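Local structure of acyltransferase (Actinoplanes teichomyceticus, 4Q38) at residues H165-G170 with V297-G302. The protein transfers a long-chain acyl group from acyl-CoA to the sugar amine of a teicoplanin-type glycopeptide antibiotic. Numbering follows the deposited sequence.
With COA (coenzyme A), chain D.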
loop_
_atom_site.group_PDB
_atom_site.type_symbol
_atom_site.label_atom_id
_atom_site.label_comp_id
_atom_site.label_asym_id
_atom_site.label_seq_id
_atom_site.Cartn_x
_atom_site.Cartn_y
_atom_site.Cartn_z
ATOM N N HIS A 165 -3.109 -10.269 -3.385
ATOM C CA HIS A 165 -2.709 -11.409 -2.556
ATOM C C HIS A 165 -3.097 -12.714 -3.197
ATOM O O HIS A 165 -2.275 -13.637 -3.296
ATOM C CB HIS A 165 -3.274 -11.320 -1.136
ATOM C CG HIS A 165 -2.804 -12.441 -0.236
ATOM N ND1 HIS A 165 -3.289 -13.691 -0.332
ATOM C CD2 HIS A 165 -1.850 -12.465 0.774
ATOM C CE1 HIS A 165 -2.681 -14.478 0.569
ATOM N NE2 HIS A 165 -1.806 -13.729 1.252
ATOM N N ARG A 166 -4.340 -12.792 -3.666
ATOM C CA ARG A 166 -4.876 -14.030 -4.226
ATOM C C ARG A 166 -4.207 -14.389 -5.551
ATOM O O ARG A 166 -3.918 -15.558 -5.802
ATOM C CB ARG A 166 -6.392 -13.943 -4.391
ATOM C CG ARG A 166 -7.046 -15.217 -4.919
ATOM C CD ARG A 166 -8.562 -15.084 -4.985
ATOM N NE ARG A 166 -9.159 -14.929 -3.656
ATOM C CZ ARG A 166 -9.565 -15.935 -2.880
ATOM N NH1 ARG A 166 -9.432 -17.200 -3.283
ATOM N NH2 ARG A 166 -10.101 -15.673 -1.692
ATOM N N ARG A 167 -3.954 -13.389 -6.390
ATOM C CA ARG A 167 -3.226 -13.623 -7.651
ATOM C C ARG A 167 -1.823 -14.165 -7.366
ATOM O O ARG A 167 -1.364 -15.106 -8.009
ATOM C CB ARG A 167 -3.155 -12.330 -8.488
ATOM C CG ARG A 167 -2.490 -12.475 -9.858
ATOM C CD ARG A 167 -2.078 -11.119 -10.433
ATOM N NE ARG A 167 -3.119 -10.105 -10.239
ATOM C CZ ARG A 167 -2.911 -8.787 -10.169
ATOM N NH1 ARG A 167 -1.689 -8.275 -10.271
ATOM N NH2 ARG A 167 -3.941 -7.972 -9.982
ATOM N N LYS A 168 -1.156 -13.568 -6.387
ATOM C CA LYS A 168 0.231 -13.891 -6.074
ATOM C C LYS A 168 0.419 -15.256 -5.388
ATOM O O LYS A 168 1.344 -16.006 -5.727
ATOM C CB LYS A 168 0.828 -12.773 -5.212
ATOM C CG LYS A 168 2.328 -12.859 -5.001
ATOM C CD LYS A 168 2.842 -11.623 -4.282
ATOM C CE LYS A 168 4.347 -11.705 -4.093
ATOM N NZ LYS A 168 4.869 -10.589 -3.261
ATOM N N TYR A 169 -0.453 -15.570 -4.429
ATOM C CA TYR A 169 -0.248 -16.728 -3.557
ATOM C C TYR A 169 -1.251 -17.862 -3.736
ATOM O O TYR A 169 -0.974 -19.001 -3.351
ATOM C CB TYR A 169 -0.233 -16.293 -2.088
ATOM C CG TYR A 169 0.824 -15.264 -1.752
ATOM C CD1 TYR A 169 2.176 -15.607 -1.699
ATOM C CD2 TYR A 169 0.466 -13.952 -1.467
ATOM C CE1 TYR A 169 3.143 -14.667 -1.385
ATOM C CE2 TYR A 169 1.419 -13.004 -1.151
ATOM C CZ TYR A 169 2.755 -13.364 -1.113
ATOM O OH TYR A 169 3.692 -12.413 -0.789
ATOM N N GLY A 170 -2.417 -17.545 -4.281
ATOM C CA GLY A 170 -3.421 -18.551 -4.608
ATOM C C GLY A 170 -4.587 -18.686 -3.635
ATOM O O GLY A 170 -5.551 -19.393 -3.927
ATOM N N VAL A 297 5.481 -6.203 -12.251
ATOM C CA VAL A 297 5.168 -6.724 -13.581
ATOM C C VAL A 297 4.535 -8.112 -13.514
ATOM O O VAL A 297 3.658 -8.422 -14.310
ATOM C CB VAL A 297 6.402 -6.703 -14.521
ATOM C CG1 VAL A 297 6.096 -7.361 -15.853
ATOM C CG2 VAL A 297 6.843 -5.262 -14.765
ATOM N N PHE A 298 4.975 -8.937 -12.567
ATOM C CA PHE A 298 4.525 -10.333 -12.493
ATOM C C PHE A 298 3.926 -10.763 -11.152
ATOM O O PHE A 298 3.450 -11.896 -11.038
ATOM C CB PHE A 298 5.694 -11.286 -12.769
ATOM C CG PHE A 298 6.377 -11.069 -14.086
ATOM C CD1 PHE A 298 5.781 -11.482 -15.276
ATOM C CD2 PHE A 298 7.645 -10.484 -14.133
ATOM C CE1 PHE A 298 6.432 -11.299 -16.492
ATOM C CE2 PHE A 298 8.295 -10.299 -15.352
ATOM C CZ PHE A 298 7.688 -10.709 -16.527
ATOM N N ARG A 299 3.977 -9.894 -10.142
ATOM C CA ARG A 299 3.703 -10.292 -8.747
ATOM C C ARG A 299 4.504 -11.553 -8.449
ATOM O O ARG A 299 3.954 -12.587 -8.042
ATOM C CB ARG A 299 2.203 -10.519 -8.490
ATOM C CG ARG A 299 1.312 -9.306 -8.725
ATOM C CD ARG A 299 1.653 -8.139 -7.808
ATOM N NE ARG A 299 1.001 -6.913 -8.272
ATOM C CZ ARG A 299 1.145 -5.719 -7.708
ATOM N NH1 ARG A 299 1.922 -5.575 -6.645
ATOM N NH2 ARG A 299 0.514 -4.664 -8.216
ATOM N N TYR A 300 5.810 -11.441 -8.668
ATOM C CA TYR A 300 6.724 -12.569 -8.650
ATOM C C TYR A 300 6.734 -13.282 -7.306
ATOM O O TYR A 300 6.876 -12.653 -6.260
ATOM C CB TYR A 300 8.132 -12.095 -9.002
ATOM C CG TYR A 300 9.127 -13.209 -9.198
ATOM C CD1 TYR A 300 8.971 -14.134 -10.232
ATOM C CD2 TYR A 300 10.233 -13.336 -8.357
ATOM C CE1 TYR A 300 9.883 -15.157 -10.416
ATOM C CE2 TYR A 300 11.152 -14.359 -8.533
ATOM C CZ TYR A 300 10.970 -15.265 -9.564
ATOM O OH TYR A 300 11.874 -16.288 -9.744
ATOM N N ASN A 301 6.575 -14.597 -7.355
ATOM C CA ASN A 301 6.651 -15.432 -6.166
ATOM C C ASN A 301 7.582 -16.631 -6.380
ATOM O O ASN A 301 7.237 -17.772 -6.066
ATOM C CB ASN A 301 5.245 -15.875 -5.735
ATOM C CG ASN A 301 5.227 -16.538 -4.368
ATOM O OD1 ASN A 301 4.482 -17.489 -4.147
ATOM N ND2 ASN A 301 6.049 -16.044 -3.449
ATOM N N GLY A 302 8.762 -16.356 -6.933
ATOM C CA GLY A 302 9.831 -17.346 -7.014
ATOM C C GLY A 302 9.766 -18.340 -8.158
ATOM O O GLY A 302 10.547 -19.292 -8.182
HETATM N N1A COA D . 2.571 -5.868 -16.188
HETATM C C2A COA D . 2.589 -6.383 -17.433
HETATM N N3A COA D . 2.599 -5.632 -18.549
HETATM C C4A COA D . 2.590 -4.277 -18.460
HETATM C C5A COA D . 2.566 -3.639 -17.132
HETATM C C6A COA D . 2.558 -4.535 -15.953
HETATM N N6A COA D . 2.550 -4.056 -14.684
HETATM N N7A COA D . 2.562 -2.312 -17.351
HETATM C C8A COA D . 2.583 -2.111 -18.688
HETATM N N9A COA D . 2.585 -3.286 -19.348
HETATM C C1B COA D . 2.623 -3.473 -20.818
HETATM C C2B COA D . 1.524 -2.732 -21.557
HETATM O O2B COA D . 0.349 -3.531 -21.649
HETATM C C3B COA D . 2.177 -2.464 -22.896
HETATM O O3B COA D . 2.178 -3.680 -23.648
HETATM P P3B COA D . 2.309 -3.741 -25.262
HETATM O O7A COA D . 0.962 -3.280 -25.727
HETATM O O8A COA D . 2.656 -5.187 -25.494
HETATM O O9A COA D . 3.438 -2.803 -25.615
HETATM C C4B COA D . 3.620 -2.165 -22.504
HETATM O O4B COA D . 3.848 -2.924 -21.314
HETATM C C5B COA D . 3.916 -0.681 -22.264
HETATM O O5B COA D . 3.123 -0.195 -21.167
HETATM P P1A COA D . 2.994 1.361 -20.804
HETATM O O1A COA D . 2.064 2.072 -21.749
HETATM O O2A COA D . 4.395 1.883 -20.620
HETATM O O3A COA D . 2.304 1.297 -19.336
HETATM P P2A COA D . 0.724 1.231 -19.037
HETATM O O4A COA D . 0.175 2.631 -18.977
HETATM O O5A COA D . 0.037 0.236 -19.935
HETATM O O6A COA D . 0.754 0.592 -17.559
HETATM C CBP COA D . 0.856 0.866 -15.115
HETATM C CCP COA D . 1.372 1.304 -16.483
HETATM C CDP COA D . 1.652 1.670 -14.100
HETATM C CEP COA D . -0.618 1.203 -15.023
HETATM C CAP COA D . 1.079 -0.653 -14.914
HETATM O OAP COA D . 2.452 -0.976 -15.137
HETATM C C9P COA D . 0.685 -1.224 -13.564
HETATM O O9P COA D . -0.488 -1.412 -13.293
HETATM N N8P COA D . 1.672 -1.542 -12.719
HETATM C C7P COA D . 1.428 -1.939 -11.342
HETATM C C6P COA D . 1.483 -0.732 -10.406
HETATM C C5P COA D . 2.881 -0.134 -10.373
HETATM O O5P COA D . 3.813 -0.691 -10.943
HETATM N N4P COA D . 3.010 1.020 -9.714
HETATM C C3P COA D . 4.313 1.594 -9.390
HETATM C C2P COA D . 4.990 0.914 -8.210
HETATM S S1P COA D . 6.609 1.687 -7.875
HETATM O O HOH W 1 3.095 -15.506 -8.148
#
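K168 lies alongside the backbone that follows helix 290-298. CG is anti to the backbone N (chi1 -170°) and lies 3.5 Å from R299 O; the extended chain beyond it takes CE to 3.5 Å from Y300 O. The methylenes do the touching. The ammonium goes on to a salt bridge with E295 and a weak hydrogen bond to the hydroxyl of Y169, which is also hydrogen-bonded to N175. K168 CG also sits over the centre of the Y169 ring.

R167 meets R299 obliquely, with the guanidinium planes 59° apart. NH1 of R167 is 3.5 Å from CG of R299 and 3.6 Å from its NE, close to the R299 guanidinium plane. Two like charges come together here, and E214 probably offsets them: one carboxylate oxygen takes R167 NH2 and the other R299 NH2. E295 holds R299 NH1, so R299 is gripped by two acids.

The N301 amide crosses the Y169 side chain at about a right angle (planes 78° apart), N301 ND2 3.8 Å from Y169 CE1. Direct hydrogen bonds between the segments are lacking. A water joins them instead, donating to K168 O and R299 O, each at 3.0 Å.

The contact bridges the two halves of the enzyme across their cleft. Helix 157-169 ends here on the N-terminal side, with G170 at positive phi. On the GNAT-like side, helix 290-298 ends at V297 and F298, whose side chains pack on helix 313-323, and V297 borders the coenzyme A adenine.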